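Local coordinates for glutamyl-tRNA synthetase, cytoplasmic (Saccharomyces cerevisiae, PDB 2HRA), which attaches glutamate to tRNA(Glu) in two steps through Glu-AMP, and is represented here by its N-terminal GST-fold domain, which joins the Arc1p complex, at residues I106-D120 / G150-V164. Sequence-based numbering, arbitrary orientation.
Sequences IKNFAKLSQSLETLD and GMCGSIIKNKVDVNV
Leu-116 and Ile-155 interlock at the centre. Ile-155 is a knob in a hole of helix 109-122, where Phe-109, Leu-112 and Ser-113 help enclose it. Leu-116 fits a hole made by helix 152-158, with Cys-152 and Ile-156, and Val-164 of the next helix. Leu-116 CD1 lies 3.5 Å from Ile-155 CG2, and the two side chains cross at about a right angle. Helices 109-120 and 152-158 cross at -57°, with their axes 10.2 Å apart. Water links Ser-113 O to Asp-161 OD2 beside this packed centre.

The exposed margins are looser. At one, Lys-159 bends at its last torsion (chi4 52°), which brings NZ within 3.2 Å of Phe-109 CZ and into a weak bond to Ser-113 OG. At another edge, water joins Lys-107 NZ to Gly-150 N.

At the far end, Asn-163 ND2 donates to Asp-120 O (3.1 Å) from above the carbonyl plane. It also bonds weakly to Asn-124. A leucine in place of Asn-163 would probably lose both bonds and loosen the link between the C-terminal part of helix 109-122 and the start of helix 162-172.

Residues 159-164 belong to a region that interacts with Arc1p. Leu-146 of helix 137-148 backs Leu-116, Cys-152 and Val-164, while helix 90-104 packs against Ser-115 and Leu-119. The contact lies within the helical part of the GST fold, apart from its three-stranded sheet.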
loop_
_atom_site.group_PDB
_atom_site.type_symbol
_atom_site.label_atom_id
_atom_site.label_comp_id
_atom_site.label_asym_id
_atom_site.label_seq_id
_atom_site.Cartn_x
_atom_site.Cartn_y
_atom_site.Cartn_z
ATOM N N ILE A 106 -6.015 8.975 6.786
ATOM C CA ILE A 106 -6.581 9.723 7.898
ATOM C C ILE A 106 -8.081 9.523 7.961
ATOM O O ILE A 106 -8.793 9.769 6.974
ATOM C CB ILE A 106 -6.257 11.228 7.765
ATOM C CG1 ILE A 106 -4.745 11.440 7.797
ATOM C CG2 ILE A 106 -6.882 12.039 8.907
ATOM C CD1 ILE A 106 -4.324 12.896 7.937
ATOM N N LYS A 107 -8.553 9.100 9.139
ATOM C CA LYS A 107 -9.956 8.832 9.365
ATOM C C LYS A 107 -10.684 10.103 9.802
ATOM O O LYS A 107 -11.077 10.270 10.964
ATOM C CB LYS A 107 -10.146 7.670 10.359
ATOM C CG LYS A 107 -9.724 6.278 9.775
ATOM C CD LYS A 107 -10.373 5.158 10.609
ATOM C CE LYS A 107 -9.972 3.728 10.181
ATOM N NZ LYS A 107 -10.634 2.722 11.110
ATOM N N ASN A 108 -10.833 10.998 8.820
ATOM C CA ASN A 108 -11.661 12.194 8.934
ATOM C C ASN A 108 -12.568 12.241 7.710
ATOM O O ASN A 108 -12.106 12.328 6.575
ATOM C CB ASN A 108 -10.786 13.448 9.038
ATOM C CG ASN A 108 -11.604 14.717 9.181
ATOM O OD1 ASN A 108 -12.294 15.125 8.243
ATOM N ND2 ASN A 108 -11.555 15.352 10.372
ATOM N N PHE A 109 -13.854 12.134 7.977
ATOM C CA PHE A 109 -14.899 12.000 6.969
ATOM C C PHE A 109 -14.901 13.111 5.909
ATOM O O PHE A 109 -14.834 12.814 4.692
ATOM C CB PHE A 109 -16.250 11.948 7.679
ATOM C CG PHE A 109 -17.406 11.727 6.760
ATOM C CD1 PHE A 109 -17.820 10.434 6.450
ATOM C CD2 PHE A 109 -18.081 12.798 6.195
ATOM C CE1 PHE A 109 -18.887 10.220 5.600
ATOM C CE2 PHE A 109 -19.161 12.583 5.355
ATOM C CZ PHE A 109 -19.563 11.286 5.064
ATOM N N ALA A 110 -14.937 14.362 6.360
ATOM C CA ALA A 110 -14.910 15.485 5.420
ATOM C C ALA A 110 -13.628 15.489 4.596
ATOM O O ALA A 110 -13.676 15.615 3.380
ATOM C CB ALA A 110 -15.082 16.820 6.149
ATOM N N LYS A 111 -12.486 15.321 5.259
ATOM C CA LYS A 111 -11.210 15.365 4.570
ATOM C C LYS A 111 -11.071 14.221 3.600
ATOM O O LYS A 111 -10.543 14.396 2.474
ATOM C CB LYS A 111 -10.053 15.297 5.556
ATOM C CG LYS A 111 -9.911 16.526 6.419
ATOM C CD LYS A 111 -8.687 16.381 7.319
ATOM C CE LYS A 111 -8.395 17.598 8.150
ATOM N NZ LYS A 111 -7.001 17.484 8.695
ATOM N N LEU A 112 -11.495 13.040 4.042
ATOM C CA LEU A 112 -11.375 11.845 3.219
ATOM C C LEU A 112 -12.288 11.974 1.993
ATOM O O LEU A 112 -11.932 11.616 0.892
ATOM C CB LEU A 112 -11.742 10.612 4.046
ATOM C CG LEU A 112 -11.506 9.234 3.427
ATOM C CD1 LEU A 112 -10.040 9.082 2.954
ATOM C CD2 LEU A 112 -11.869 8.115 4.406
ATOM N N SER A 113 -13.483 12.501 2.198
ATOM C CA SER A 113 -14.405 12.805 1.089
ATOM C C SER A 113 -13.747 13.643 -0.026
ATOM O O SER A 113 -13.791 13.292 -1.230
ATOM C CB SER A 113 -15.671 13.477 1.664
ATOM O OG SER A 113 -16.388 12.491 2.373
ATOM N N GLN A 114 -13.078 14.717 0.380
ATOM C CA GLN A 114 -12.437 15.598 -0.576
ATOM C C GLN A 114 -11.321 14.867 -1.292
ATOM O O GLN A 114 -11.146 15.002 -2.503
ATOM C CB GLN A 114 -11.813 16.800 0.122
ATOM C CG GLN A 114 -12.744 17.734 0.866
ATOM C CD GLN A 114 -11.950 18.843 1.600
ATOM O OE1 GLN A 114 -11.023 19.444 1.022
ATOM N NE2 GLN A 114 -12.292 19.093 2.880
ATOM N N SER A 115 -10.518 14.135 -0.537
ATOM C CA SER A 115 -9.326 13.493 -1.119
ATOM C C SER A 115 -9.780 12.413 -2.114
ATOM O O SER A 115 -9.201 12.231 -3.188
ATOM C CB SER A 115 -8.432 12.933 0.008
ATOM O OG SER A 115 -8.094 13.973 0.943
ATOM N N LEU A 116 -10.821 11.689 -1.750
ATOM C CA LEU A 116 -11.407 10.693 -2.620
ATOM C C LEU A 116 -12.002 11.297 -3.891
ATOM O O LEU A 116 -12.045 10.642 -4.934
ATOM C CB LEU A 116 -12.507 9.903 -1.861
ATOM C CG LEU A 116 -12.031 8.848 -0.855
ATOM C CD1 LEU A 116 -13.177 8.355 0.024
ATOM C CD2 LEU A 116 -11.333 7.680 -1.608
ATOM N N GLU A 117 -12.462 12.543 -3.810
ATOM C CA GLU A 117 -13.010 13.229 -4.990
ATOM C C GLU A 117 -11.899 13.569 -5.951
ATOM O O GLU A 117 -12.055 13.452 -7.173
ATOM C CB GLU A 117 -13.743 14.498 -4.591
ATOM C CG GLU A 117 -14.375 15.290 -5.739
ATOM C CD GLU A 117 -15.212 14.449 -6.692
ATOM O OE1 GLU A 117 -16.052 13.688 -6.182
ATOM O OE2 GLU A 117 -15.002 14.538 -7.939
ATOM N N THR A 118 -10.790 14.020 -5.384
ATOM C CA THR A 118 -9.619 14.342 -6.186
ATOM C C THR A 118 -9.125 13.127 -6.976
ATOM O O THR A 118 -8.803 13.238 -8.179
ATOM C CB THR A 118 -8.510 14.902 -5.292
ATOM O OG1 THR A 118 -8.997 16.094 -4.669
ATOM C CG2 THR A 118 -7.275 15.244 -6.118
ATOM N N LEU A 119 -9.011 11.988 -6.293
ATOM C CA LEU A 119 -8.583 10.734 -6.922
ATOM C C LEU A 119 -9.615 10.239 -7.967
ATOM O O LEU A 119 -9.268 9.764 -9.063
ATOM C CB LEU A 119 -8.373 9.672 -5.838
ATOM C CG LEU A 119 -7.862 8.268 -6.223
ATOM C CD1 LEU A 119 -6.506 8.339 -7.033
ATOM C CD2 LEU A 119 -7.746 7.346 -4.985
ATOM N N ASP A 120 -10.891 10.338 -7.614
ATOM C CA ASP A 120 -11.980 9.974 -8.557
ATOM C C ASP A 120 -11.910 10.783 -9.862
ATOM O O ASP A 120 -12.030 10.211 -10.976
ATOM C CB ASP A 120 -13.327 10.142 -7.885
ATOM C CG ASP A 120 -14.476 9.424 -8.621
ATOM O OD1 ASP A 120 -14.536 8.181 -8.578
ATOM O OD2 ASP A 120 -15.359 10.110 -9.193
ATOM N N GLY A 150 -10.705 1.884 6.895
ATOM C CA GLY A 150 -12.031 1.286 6.877
ATOM C C GLY A 150 -13.169 2.262 6.601
ATOM O O GLY A 150 -14.250 1.843 6.211
ATOM N N MET A 151 -12.926 3.556 6.792
ATOM C CA MET A 151 -13.920 4.600 6.552
ATOM C C MET A 151 -14.261 4.823 5.071
ATOM O O MET A 151 -15.355 5.284 4.735
ATOM C CB MET A 151 -13.413 5.929 7.135
ATOM C CG MET A 151 -14.445 7.026 7.122
ATOM S SD MET A 151 -14.062 8.369 8.286
ATOM C CE MET A 151 -12.614 9.045 7.554
ATOM N N CYS A 152 -13.321 4.519 4.185
ATOM C CA CYS A 152 -13.464 4.921 2.793
ATOM C C CYS A 152 -14.524 4.162 1.986
ATOM O O CYS A 152 -15.118 4.722 1.063
ATOM C CB CYS A 152 -12.108 4.930 2.112
ATOM S SG CYS A 152 -11.398 3.334 1.635
ATOM N N GLY A 153 -14.808 2.923 2.370
ATOM C CA GLY A 153 -15.685 2.071 1.588
ATOM C C GLY A 153 -17.002 2.741 1.327
ATOM O O GLY A 153 -17.428 2.854 0.188
ATOM N N SER A 154 -17.645 3.186 2.410
ATOM C CA SER A 154 -18.944 3.821 2.348
ATOM C C SER A 154 -18.921 5.180 1.659
ATOM O O SER A 154 -19.883 5.547 1.002
ATOM C CB SER A 154 -19.500 3.983 3.761
ATOM O OG SER A 154 -19.208 2.811 4.473
ATOM N N ILE A 155 -17.822 5.911 1.790
ATOM C CA ILE A 155 -17.740 7.216 1.145
ATOM C C ILE A 155 -17.729 7.071 -0.364
ATOM O O ILE A 155 -18.451 7.783 -1.090
ATOM C CB ILE A 155 -16.570 8.024 1.629
ATOM C CG1 ILE A 155 -16.762 8.365 3.105
ATOM C CG2 ILE A 155 -16.471 9.348 0.826
ATOM C CD1 ILE A 155 -15.602 9.056 3.690
ATOM N N ILE A 156 -16.931 6.116 -0.806
ATOM C CA ILE A 156 -16.761 5.821 -2.197
ATOM C C ILE A 156 -18.104 5.452 -2.810
ATOM O O ILE A 156 -18.421 5.832 -3.926
ATOM C CB ILE A 156 -15.783 4.646 -2.366
ATOM C CG1 ILE A 156 -14.349 5.120 -2.124
ATOM C CG2 ILE A 156 -15.953 3.978 -3.752
ATOM C CD1 ILE A 156 -13.395 3.973 -1.832
ATOM N N LYS A 157 -18.890 4.703 -2.063
ATOM C CA LYS A 157 -20.211 4.301 -2.530
ATOM C C LYS A 157 -21.200 5.459 -2.530
ATOM O O LYS A 157 -21.786 5.803 -3.556
ATOM C CB LYS A 157 -20.694 3.152 -1.675
ATOM C CG LYS A 157 -22.151 2.849 -1.847
ATOM C CD LYS A 157 -22.524 1.619 -1.062
ATOM C CE LYS A 157 -24.013 1.449 -1.058
ATOM N NZ LYS A 157 -24.555 1.327 -2.453
ATOM N N ASN A 158 -21.335 6.101 -1.381
ATOM C CA ASN A 158 -22.414 7.075 -1.137
ATOM C C ASN A 158 -22.192 8.423 -1.864
ATOM O O ASN A 158 -23.143 9.152 -2.137
ATOM C CB ASN A 158 -22.570 7.267 0.363
ATOM C CG ASN A 158 -23.320 6.096 1.018
ATOM O OD1 ASN A 158 -24.301 5.625 0.475
ATOM N ND2 ASN A 158 -22.872 5.650 2.169
ATOM N N LYS A 159 -20.936 8.731 -2.181
ATOM C CA LYS A 159 -20.568 9.930 -2.972
ATOM C C LYS A 159 -20.206 9.573 -4.399
ATOM O O LYS A 159 -19.718 10.389 -5.143
ATOM C CB LYS A 159 -19.466 10.741 -2.281
ATOM C CG LYS A 159 -19.901 11.245 -0.878
ATOM C CD LYS A 159 -19.129 12.463 -0.443
ATOM C CE LYS A 159 -19.610 13.103 0.824
ATOM N NZ LYS A 159 -19.750 12.156 1.956
ATOM N N VAL A 160 -20.465 8.327 -4.762
ATOM C CA VAL A 160 -20.466 7.842 -6.135
ATOM C C VAL A 160 -19.153 8.126 -6.791
ATOM O O VAL A 160 -19.116 8.627 -7.898
ATOM C CB VAL A 160 -21.631 8.417 -6.978
ATOM C CG1 VAL A 160 -21.791 7.564 -8.261
ATOM C CG2 VAL A 160 -22.953 8.467 -6.173
ATOM N N ASP A 161 -18.085 7.768 -6.089
ATOM C CA ASP A 161 -16.715 7.788 -6.607
ATOM C C ASP A 161 -16.462 6.503 -7.338
ATOM O O ASP A 161 -15.741 5.630 -6.851
ATOM C CB ASP A 161 -15.720 7.929 -5.447
ATOM C CG ASP A 161 -15.858 9.251 -4.715
ATOM O OD1 ASP A 161 -16.236 10.272 -5.332
ATOM O OD2 ASP A 161 -15.561 9.313 -3.503
ATOM N N VAL A 162 -17.092 6.369 -8.506
ATOM C CA VAL A 162 -17.211 5.084 -9.157
ATOM C C VAL A 162 -15.909 4.781 -9.867
ATOM O O VAL A 162 -15.581 3.626 -10.076
ATOM C CB VAL A 162 -18.387 4.981 -10.141
ATOM C CG1 VAL A 162 -19.729 5.131 -9.391
ATOM C CG2 VAL A 162 -18.313 6.012 -11.205
ATOM N N ASN A 163 -15.155 5.813 -10.179
ATOM C CA ASN A 163 -13.848 5.604 -10.787
ATOM C C ASN A 163 -12.892 5.013 -9.767
ATOM O O ASN A 163 -12.160 4.065 -10.064
ATOM C CB ASN A 163 -13.325 6.908 -11.327
ATOM C CG ASN A 163 -14.279 7.525 -12.322
ATOM O OD1 ASN A 163 -14.817 6.826 -13.192
ATOM N ND2 ASN A 163 -14.482 8.816 -12.216
ATOM N N VAL A 164 -12.948 5.513 -8.541
ATOM C CA VAL A 164 -12.159 4.933 -7.441
ATOM C C VAL A 164 -12.596 3.489 -7.208
ATOM O O VAL A 164 -11.793 2.583 -7.069
ATOM C CB VAL A 164 -12.321 5.762 -6.119
ATOM C CG1 VAL A 164 -11.638 5.032 -4.937
ATOM C CG2 VAL A 164 -11.714 7.176 -6.305
HETATM O O HOH W 1 -9.478 0.515 9.452
HETATM O O HOH W 2 -15.859 11.810 -2.331
HETATM O O HOH W 3 -17.418 9.004 -10.399
#